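Side-chain contacts in beta-galactosidase (Trichoderma reesei, PDB 3OG2), which probably hydrolyses terminal non-reducing beta-D-galactose residues of beta-D-galactosides, as a member of glycoside hydrolase family 35: residues Val425-Ser430 / Leu434-Leu439; Tyr457-Phe462 / Glu479-Val484; Leu525-Gln530 / Val540-Leu545. All blocks are in the same frame, centred on the assembly; numbering follows the deposited sequence.

Interaction 1: residues Val425-Ser430 / Leu434-Leu439; sequences VKLPTS and LTIPQL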
loop_
_atom_site.group_PDB
_atom_site.type_symbol
_atom_site.label_atom_id
_atom_site.label_comp_id
_atom_site.label_asym_id
_atom_site.label_seq_id
_atom_site.Cartn_x
_atom_site.Cartn_y
_atom_site.Cartn_z
ATOM N N VAL A 425 6.644 -37.885 7.621
ATOM C CA VAL A 425 7.707 -37.186 8.383
ATOM C C VAL A 425 8.108 -38.034 9.572
ATOM O O VAL A 425 7.365 -38.883 10.067
ATOM C CB VAL A 425 7.294 -35.767 8.857
ATOM C CG1 VAL A 425 7.132 -34.859 7.651
ATOM C CG2 VAL A 425 6.010 -35.853 9.635
ATOM N N LYS A 426 9.310 -37.800 10.064
ATOM C CA LYS A 426 9.802 -38.433 11.285
ATOM C C LYS A 426 10.237 -37.268 12.177
ATOM O O LYS A 426 11.236 -36.589 11.853
ATOM C CB LYS A 426 10.942 -39.428 10.999
ATOM C CG LYS A 426 11.406 -40.083 12.277
ATOM C CD LYS A 426 12.412 -41.209 12.055
ATOM C CE LYS A 426 12.189 -42.185 13.215
ATOM N NZ LYS A 426 10.979 -41.842 14.049
ATOM N N LEU A 427 9.476 -36.982 13.250
ATOM C CA LEU A 427 9.661 -35.734 13.996
ATOM C C LEU A 427 9.979 -36.055 15.449
ATOM O O LEU A 427 9.442 -37.022 16.003
ATOM C CB LEU A 427 8.396 -34.851 13.967
ATOM C CG LEU A 427 7.925 -34.462 12.566
ATOM C CD1 LEU A 427 6.671 -33.605 12.612
ATOM C CD2 LEU A 427 8.991 -33.728 11.764
ATOM N N PRO A 428 10.812 -35.248 16.039
ATOM C CA PRO A 428 11.081 -35.396 17.470
ATOM C C PRO A 428 9.894 -34.925 18.295
ATOM O O PRO A 428 9.258 -33.886 17.978
ATOM C CB PRO A 428 12.320 -34.512 17.683
ATOM C CG PRO A 428 12.173 -33.446 16.628
ATOM C CD PRO A 428 11.599 -34.150 15.422
ATOM N N THR A 429 9.591 -35.682 19.350
ATOM C CA THR A 429 8.542 -35.299 20.268
ATOM C C THR A 429 8.989 -35.669 21.695
ATOM O O THR A 429 9.945 -36.412 21.853
ATOM C CB THR A 429 7.170 -35.963 20.045
ATOM O OG1 THR A 429 7.233 -37.319 20.488
ATOM C CG2 THR A 429 6.787 -36.016 18.581
ATOM N N SER A 430 8.282 -35.143 22.689
ATOM C CA SER A 430 8.461 -35.566 24.082
ATOM C C SER A 430 8.208 -37.051 24.293
ATOM O O SER A 430 8.610 -37.601 25.323
ATOM C CB SER A 430 7.498 -34.814 24.998
ATOM O OG SER A 430 6.136 -35.054 24.568
ATOM N N LEU A 434 8.874 -39.914 16.086
ATOM C CA LEU A 434 7.783 -40.698 15.492
ATOM C C LEU A 434 7.653 -40.499 13.992
ATOM O O LEU A 434 7.691 -39.357 13.549
ATOM C CB LEU A 434 6.445 -40.292 16.105
ATOM C CG LEU A 434 6.340 -40.461 17.609
ATOM C CD1 LEU A 434 5.044 -39.853 18.099
ATOM C CD2 LEU A 434 6.479 -41.933 17.934
ATOM N N THR A 435 7.429 -41.538 13.233
ATOM C CA THR A 435 7.067 -41.436 11.826
ATOM C C THR A 435 5.540 -41.256 11.784
ATOM O O THR A 435 4.778 -42.088 12.337
ATOM C CB THR A 435 7.537 -42.608 10.956
ATOM O OG1 THR A 435 8.977 -42.619 10.887
ATOM C CG2 THR A 435 7.017 -42.420 9.536
ATOM N N ILE A 436 5.186 -40.165 11.138
ATOM C CA ILE A 436 3.782 -39.764 11.120
ATOM C C ILE A 436 3.358 -39.683 9.668
ATOM O O ILE A 436 4.139 -39.110 8.861
ATOM C CB ILE A 436 3.698 -38.378 11.791
ATOM C CG1 ILE A 436 4.083 -38.440 13.286
ATOM C CG2 ILE A 436 2.318 -37.764 11.597
ATOM C CD1 ILE A 436 4.715 -37.125 13.701
ATOM N N PRO A 437 2.183 -40.150 9.290
ATOM C CA PRO A 437 1.107 -40.703 10.137
ATOM C C PRO A 437 1.354 -42.012 10.884
ATOM O O PRO A 437 1.784 -43.019 10.340
ATOM C CB PRO A 437 -0.041 -40.946 9.132
ATOM C CG PRO A 437 0.261 -39.862 8.120
ATOM C CD PRO A 437 1.747 -39.952 7.882
ATOM N N GLN A 438 1.032 -42.014 12.174
ATOM C CA GLN A 438 1.156 -43.225 12.971
ATOM C C GLN A 438 0.066 -44.210 12.671
ATOM O O GLN A 438 0.211 -45.377 13.083
ATOM C CB GLN A 438 1.094 -42.832 14.463
ATOM C CG GLN A 438 2.371 -42.125 14.945
ATOM C CD GLN A 438 3.261 -43.242 15.479
ATOM O OE1 GLN A 438 2.892 -43.894 16.468
ATOM N NE2 GLN A 438 4.408 -43.458 14.808
ATOM N N LEU A 439 -1.045 -43.796 12.071
ATOM C CA LEU A 439 -2.131 -44.724 11.776
ATOM C C LEU A 439 -2.142 -45.057 10.306
ATOM O O LEU A 439 -3.169 -45.560 9.827
ATOM C CB LEU A 439 -3.489 -44.143 12.254
ATOM C CG LEU A 439 -3.596 -44.039 13.786
ATOM C CD1 LEU A 439 -4.875 -43.310 14.111
ATOM C CD2 LEU A 439 -3.540 -45.430 14.366
#
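Lys426 lies across Thr435, the two side chains meeting at about a right angle on one face of a two-stranded ladder. Its CB is already 3.7 Å from Thr435 OG1. With CG anti to the backbone N (chi1 -179°), the chain runs past the Thr435 hydroxyl, and CG and CD keep to much the same distance from it. CE remains within 4.0 Å of Thr435 OG1. A nearly eclipsed last torsion (chi4 8°) finally folds the amine back over the backbone, where NZ stands 3.5 Å from Leu434 N without making a hydrogen bond to it. The lysine thus covers Thr435 mainly with its aliphatic part, and it also touches Asp433.

The framework is a beta hairpin whose strands, 425-427 and 434-436, run antiparallel at 148°. Val425 with Ile436 and Leu427 with Leu434 are hydrogen-bonded pairs, and Lys426 with Thr435 is the non-hydrogen-bonded pair between them. The shortest of the four rungs is Ile436 N to Val425 O, at 2.7 Å. Strand 421-427 also pairs with 443-445, which leaves 434-436 at an edge of this small sheet.

The opposite face is apolar. Val425 CG2 meets Ile436 CB at 4.0 Å, while the tips of the longer chains come together where Leu427 CD1 lies 4.2 Å from Ile436 CD1. Towards the turn, Thr429 OG1 brushes Leu434 CD1, although its stronger polar partner is the carbonyl of Gly432. Beyond the strand a cis peptide precedes Pro437, and the side chain of Gln438 turns back so that NE2 donates to Thr435 O at 2.8 Å, with the acceptor close to the plane of the amide.

Interaction 2: residues Tyr457-Phe462 / Glu479-Val484; sequences YPVGKF and EKTVLV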
loop_
_atom_site.group_PDB
_atom_site.type_symbol
_atom_site.label_atom_id
_atom_site.label_comp_id
_atom_site.label_asym_id
_atom_site.label_seq_id
_atom_site.Cartn_x
_atom_site.Cartn_y
_atom_site.Cartn_z
ATOM N N TYR A 457 2.819 -28.983 20.902
ATOM C CA TYR A 457 2.249 -27.649 20.733
ATOM C C TYR A 457 1.223 -27.432 21.819
ATOM O O TYR A 457 0.216 -28.174 21.883
ATOM C CB TYR A 457 1.625 -27.573 19.336
ATOM C CG TYR A 457 1.018 -26.223 19.045
ATOM C CD1 TYR A 457 -0.338 -25.967 19.369
ATOM C CD2 TYR A 457 1.768 -25.198 18.477
ATOM C CE1 TYR A 457 -0.904 -24.733 19.123
ATOM C CE2 TYR A 457 1.193 -23.972 18.212
ATOM C CZ TYR A 457 -0.143 -23.754 18.526
ATOM O OH TYR A 457 -0.727 -22.530 18.298
ATOM N N PRO A 458 1.382 -26.429 22.669
ATOM C CA PRO A 458 0.414 -26.247 23.746
ATOM C C PRO A 458 -0.894 -25.607 23.279
ATOM O O PRO A 458 -0.914 -24.606 22.520
ATOM C CB PRO A 458 1.121 -25.271 24.706
ATOM C CG PRO A 458 2.218 -24.673 23.909
ATOM C CD PRO A 458 2.500 -25.489 22.709
ATOM N N VAL A 459 -1.994 -26.190 23.717
ATOM C CA VAL A 459 -3.327 -25.712 23.449
ATOM C C VAL A 459 -4.006 -25.495 24.790
ATOM O O VAL A 459 -4.834 -26.275 25.298
ATOM C CB VAL A 459 -4.116 -26.672 22.557
ATOM C CG1 VAL A 459 -5.494 -26.090 22.188
ATOM C CG2 VAL A 459 -3.333 -26.997 21.271
ATOM N N GLY A 460 -3.634 -24.439 25.502
ATOM C CA GLY A 460 -4.177 -24.224 26.854
ATOM C C GLY A 460 -3.648 -25.300 27.787
ATOM O O GLY A 460 -2.450 -25.564 27.935
ATOM N N LYS A 461 -4.592 -25.958 28.442
ATOM C CA LYS A 461 -4.198 -27.065 29.309
ATOM C C LYS A 461 -3.902 -28.323 28.520
ATOM O O LYS A 461 -3.425 -29.238 29.203
ATOM C CB LYS A 461 -5.328 -27.262 30.342
ATOM C CG LYS A 461 -5.246 -26.064 31.293
ATOM C CD LYS A 461 -6.121 -26.077 32.505
ATOM C CE LYS A 461 -6.166 -24.695 33.162
ATOM N NZ LYS A 461 -4.837 -24.324 33.749
ATOM N N PHE A 462 -4.147 -28.395 27.250
ATOM C CA PHE A 462 -3.993 -29.603 26.472
ATOM C C PHE A 462 -2.697 -29.471 25.705
ATOM O O PHE A 462 -2.170 -28.349 25.556
ATOM C CB PHE A 462 -5.150 -29.753 25.483
ATOM C CG PHE A 462 -6.471 -29.894 26.204
ATOM C CD1 PHE A 462 -7.255 -28.799 26.507
ATOM C CD2 PHE A 462 -6.900 -31.160 26.616
ATOM C CE1 PHE A 462 -8.475 -28.955 27.186
ATOM C CE2 PHE A 462 -8.099 -31.369 27.298
ATOM C CZ PHE A 462 -8.871 -30.225 27.595
ATOM N N GLU A 479 -15.872 -22.972 29.313
ATOM C CA GLU A 479 -16.436 -24.311 29.482
ATOM C C GLU A 479 -15.784 -25.330 28.560
ATOM O O GLU A 479 -15.942 -26.550 28.659
ATOM C CB GLU A 479 -17.942 -24.165 29.259
ATOM C CG GLU A 479 -18.404 -23.734 27.901
ATOM C CD GLU A 479 -18.165 -22.319 27.439
ATOM O OE1 GLU A 479 -17.043 -21.782 27.466
ATOM O OE2 GLU A 479 -19.134 -21.649 26.993
ATOM N N LYS A 480 -15.018 -24.876 27.595
ATOM C CA LYS A 480 -14.389 -25.733 26.617
ATOM C C LYS A 480 -13.098 -25.038 26.110
ATOM O O LYS A 480 -12.979 -23.816 26.188
ATOM C CB LYS A 480 -15.249 -26.065 25.410
ATOM C CG LYS A 480 -15.939 -24.992 24.593
ATOM C CD LYS A 480 -16.591 -25.483 23.304
ATOM C CE LYS A 480 -17.367 -24.426 22.501
ATOM N NZ LYS A 480 -17.944 -25.044 21.225
ATOM N N THR A 481 -12.200 -25.838 25.583
ATOM C CA THR A 481 -11.073 -25.332 24.786
ATOM C C THR A 481 -11.350 -25.676 23.339
ATOM O O THR A 481 -11.759 -26.806 23.073
ATOM C CB THR A 481 -9.751 -25.944 25.275
ATOM O OG1 THR A 481 -9.522 -25.552 26.635
ATOM C CG2 THR A 481 -8.543 -25.460 24.497
ATOM N N VAL A 482 -11.174 -24.725 22.434
ATOM C CA VAL A 482 -11.456 -24.966 21.028
ATOM C C VAL A 482 -10.175 -24.892 20.248
ATOM O O VAL A 482 -9.360 -23.970 20.486
ATOM C CB VAL A 482 -12.444 -23.895 20.538
ATOM C CG1 VAL A 482 -12.494 -23.896 19.021
ATOM C CG2 VAL A 482 -13.806 -24.168 21.133
ATOM N N LEU A 483 -9.961 -25.817 19.325
ATOM C CA LEU A 483 -8.815 -25.840 18.425
ATOM C C LEU A 483 -9.367 -25.973 16.993
ATOM O O LEU A 483 -10.242 -26.820 16.784
ATOM C CB LEU A 483 -7.941 -27.054 18.757
ATOM C CG LEU A 483 -6.808 -27.358 17.790
ATOM C CD1 LEU A 483 -5.767 -26.232 17.751
ATOM C CD2 LEU A 483 -6.128 -28.679 18.193
ATOM N N VAL A 484 -8.926 -25.149 16.072
ATOM C CA VAL A 484 -9.353 -25.209 14.670
ATOM C C VAL A 484 -8.131 -25.569 13.848
ATOM O O VAL A 484 -7.125 -24.817 13.870
ATOM C CB VAL A 484 -9.941 -23.873 14.190
ATOM C CG1 VAL A 484 -10.407 -24.015 12.730
ATOM C CG2 VAL A 484 -11.077 -23.439 15.124
HETATM O O HOH W 1 -7.228 -25.339 28.142
#
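Val459 and Phe462 pack against Thr481 with no direct hydrogen bond between the segments; the nearest CA atoms, of Val459 and Leu483, are 7.4 Å apart. The apolar contacts are made by Val459 CG1, which is anti to its own nitrogen (chi1 -175°) and reaches Thr481 CG2 at 3.9 Å and Leu483 CB at 4.3 Å.

The aromatic contact is edge-on: Thr481 OG1 lies in the plane of the Phe462 ring, 3.6 Å from CE1, as the two side chains slide past each other. A lysine in place of Phe462 would probably leave Thr481 without the ring edge that now lies against its hydroxyl and CB.

The polar link is indirect, one water accepting from Lys461 N at 2.7 Å and hydrogen-bonding Thr481 OG1 at 2.8 Å. Within 457-462, Val459 and Phe462 exchange two backbone hydrogen bonds, closing a type II' turn with Gly460 at positive phi.

Hairpin 450-459/462-467 belongs to one sheet and strand 481-487 to another, so this is the face-to-face packing of a beta sandwich within beta-galactosidase domain 2.

Interaction 3: residues Leu525-Gln530 / Val540-Leu545; sequences LTVVLQ and VQLGSL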
loop_
_atom_site.group_PDB
_atom_site.type_symbol
_atom_site.label_atom_id
_atom_site.label_comp_id
_atom_site.label_asym_id
_atom_site.label_seq_id
_atom_site.Cartn_x
_atom_site.Cartn_y
_atom_site.Cartn_z
ATOM N N LEU A 525 -3.462 -43.305 26.740
ATOM C CA LEU A 525 -4.561 -42.361 26.551
ATOM C C LEU A 525 -4.123 -41.182 25.717
ATOM O O LEU A 525 -4.819 -40.175 25.722
ATOM C CB LEU A 525 -5.173 -41.863 27.876
ATOM C CG LEU A 525 -6.027 -42.915 28.603
ATOM C CD1 LEU A 525 -6.876 -42.298 29.716
ATOM C CD2 LEU A 525 -6.900 -43.653 27.594
ATOM N N THR A 526 -3.017 -41.325 24.977
ATOM C CA THR A 526 -2.841 -40.404 23.855
ATOM C C THR A 526 -3.853 -40.722 22.757
ATOM O O THR A 526 -3.971 -41.868 22.298
ATOM C CB THR A 526 -1.437 -40.528 23.282
ATOM O OG1 THR A 526 -0.549 -40.083 24.295
ATOM C CG2 THR A 526 -1.257 -39.606 22.082
ATOM N N VAL A 527 -4.595 -39.737 22.314
ATOM C CA VAL A 527 -5.623 -39.939 21.316
ATOM C C VAL A 527 -5.076 -39.527 19.952
ATOM O O VAL A 527 -4.617 -38.381 19.776
ATOM C CB VAL A 527 -6.867 -39.109 21.710
ATOM C CG1 VAL A 527 -7.944 -39.415 20.656
ATOM C CG2 VAL A 527 -7.391 -39.365 23.126
ATOM N N VAL A 528 -5.100 -40.409 18.988
ATOM C CA VAL A 528 -4.609 -40.144 17.660
ATOM C C VAL A 528 -5.782 -40.083 16.689
ATOM O O VAL A 528 -6.616 -40.988 16.654
ATOM C CB VAL A 528 -3.589 -41.216 17.216
ATOM C CG1 VAL A 528 -3.020 -40.866 15.857
ATOM C CG2 VAL A 528 -2.505 -41.386 18.287
ATOM N N LEU A 529 -5.832 -38.959 15.951
ATOM C CA LEU A 529 -6.964 -38.704 15.068
ATOM C C LEU A 529 -6.445 -38.501 13.666
ATOM O O LEU A 529 -5.534 -37.721 13.485
ATOM C CB LEU A 529 -7.723 -37.425 15.490
ATOM C CG LEU A 529 -8.366 -37.507 16.885
ATOM C CD1 LEU A 529 -7.352 -36.995 17.945
ATOM C CD2 LEU A 529 -9.644 -36.711 17.028
ATOM N N GLN A 530 -7.032 -39.188 12.701
ATOM C CA GLN A 530 -6.710 -39.032 11.301
ATOM C C GLN A 530 -7.950 -38.526 10.562
ATOM O O GLN A 530 -9.076 -38.950 10.861
ATOM C CB GLN A 530 -6.273 -40.389 10.735
ATOM C CG GLN A 530 -5.364 -40.262 9.543
ATOM C CD GLN A 530 -4.753 -41.616 9.232
ATOM O OE1 GLN A 530 -5.510 -42.375 8.668
ATOM N NE2 GLN A 530 -3.519 -41.835 9.576
ATOM N N VAL A 540 -14.648 -33.296 16.741
ATOM C CA VAL A 540 -14.490 -34.299 17.778
ATOM C C VAL A 540 -14.287 -33.605 19.127
ATOM O O VAL A 540 -13.572 -32.600 19.222
ATOM C CB VAL A 540 -13.290 -35.243 17.491
ATOM C CG1 VAL A 540 -13.067 -36.210 18.668
ATOM C CG2 VAL A 540 -13.516 -35.984 16.183
ATOM N N GLN A 541 -14.924 -34.149 20.152
ATOM C CA GLN A 541 -14.763 -33.669 21.517
ATOM C C GLN A 541 -13.954 -34.688 22.331
ATOM O O GLN A 541 -14.277 -35.882 22.342
ATOM C CB GLN A 541 -16.125 -33.477 22.177
ATOM C CG GLN A 541 -15.920 -33.015 23.622
ATOM C CD GLN A 541 -17.230 -32.682 24.289
ATOM O OE1 GLN A 541 -18.264 -32.947 23.675
ATOM N NE2 GLN A 541 -17.196 -32.132 25.506
ATOM N N LEU A 542 -12.885 -34.229 22.962
ATOM C CA LEU A 542 -12.043 -35.015 23.849
ATOM C C LEU A 542 -12.051 -34.375 25.226
ATOM O O LEU A 542 -11.344 -33.406 25.501
ATOM C CB LEU A 542 -10.613 -35.128 23.328
ATOM C CG LEU A 542 -10.381 -35.537 21.873
ATOM C CD1 LEU A 542 -8.896 -35.473 21.541
ATOM C CD2 LEU A 542 -10.945 -36.921 21.609
ATOM N N GLY A 543 -12.833 -34.876 26.156
ATOM C CA GLY A 543 -12.950 -34.160 27.423
ATOM C C GLY A 543 -13.573 -32.804 27.138
ATOM O O GLY A 543 -14.620 -32.679 26.510
ATOM N N SER A 544 -12.891 -31.746 27.611
ATOM C CA SER A 544 -13.364 -30.396 27.379
ATOM C C SER A 544 -12.667 -29.733 26.181
ATOM O O SER A 544 -12.907 -28.544 25.950
ATOM C CB SER A 544 -13.213 -29.501 28.613
ATOM O OG SER A 544 -11.863 -29.271 28.949
ATOM N N LEU A 545 -11.888 -30.478 25.437
ATOM C CA LEU A 545 -11.266 -29.989 24.188
ATOM C C LEU A 545 -12.159 -30.339 23.003
ATOM O O LEU A 545 -12.578 -31.476 22.848
ATOM C CB LEU A 545 -9.894 -30.662 24.043
ATOM C CG LEU A 545 -9.152 -30.311 22.730
ATOM C CD1 LEU A 545 -8.827 -28.828 22.642
ATOM C CD2 LEU A 545 -7.915 -31.153 22.557
#
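Val540 meets Leu529 tip to tip. Its CG1, anti to the backbone N (chi1 175°), comes to 3.8 Å from Leu529 CD2, and the same leucine methyl also touches Val540 CB and CG2, fitting against the fork of the valine.

Gln541 turns to the other side of its strand, away from 525-530. There its NE2 donates to Gly543 O at 2.8 Å, approaching nearly in line with the C=O bond, and so ties the side chain to the following turn.

Leu542 faces inward again and uses both methyls on Val527. CD2 points at Val527 CG1, 4.0 Å away, in a second tip-to-tip approach. CD1, which also touches Val527, slides past the other leucine, 4.2 Å from Leu529 CD1. Leu542 therefore sits against two residues that project from the same side of 527-530.

At Gly543 and Ser544 the chain reverses in a type II' turn with Gly543 at positive phi; Leu542 N donates to Leu545 O at 2.8 Å, and Leu545 N returns a bond to Leu542 O at 3.0 Å.

The strand axes lie 10.6 Å apart and run at 172°, and no hydrogen bond crosses between them. That spacing, bridged by aliphatic side chains that meet end to end or slide past one another, identifies the contact as packing between two layered sheets, the buried interior of a beta sandwich.

From the N terminus, the three contacts follow one another in series, with no crossing or nesting. Interaction 1 closes the 428-433 loop of a beta hairpin. Interaction 2 leaves 16 residues between its segments, among them the rest of strand 462-467 and strand 470-476; interaction 3 leaves nine. Interactions 2 and 3, with centres 11 Å apart, both join the sheet containing 450-467 and 527-532 to the one containing 481-487 and 538-551. They meet where Thr481 N lies 2.8 Å from Ser544 O, a probable hydrogen bond. The loop after 434-436 joins interaction 1 to the first sheet's other face: Leu439 CD1 packs 3.5 Å from Val528 CG1, on a side chain pointing away from 540-545.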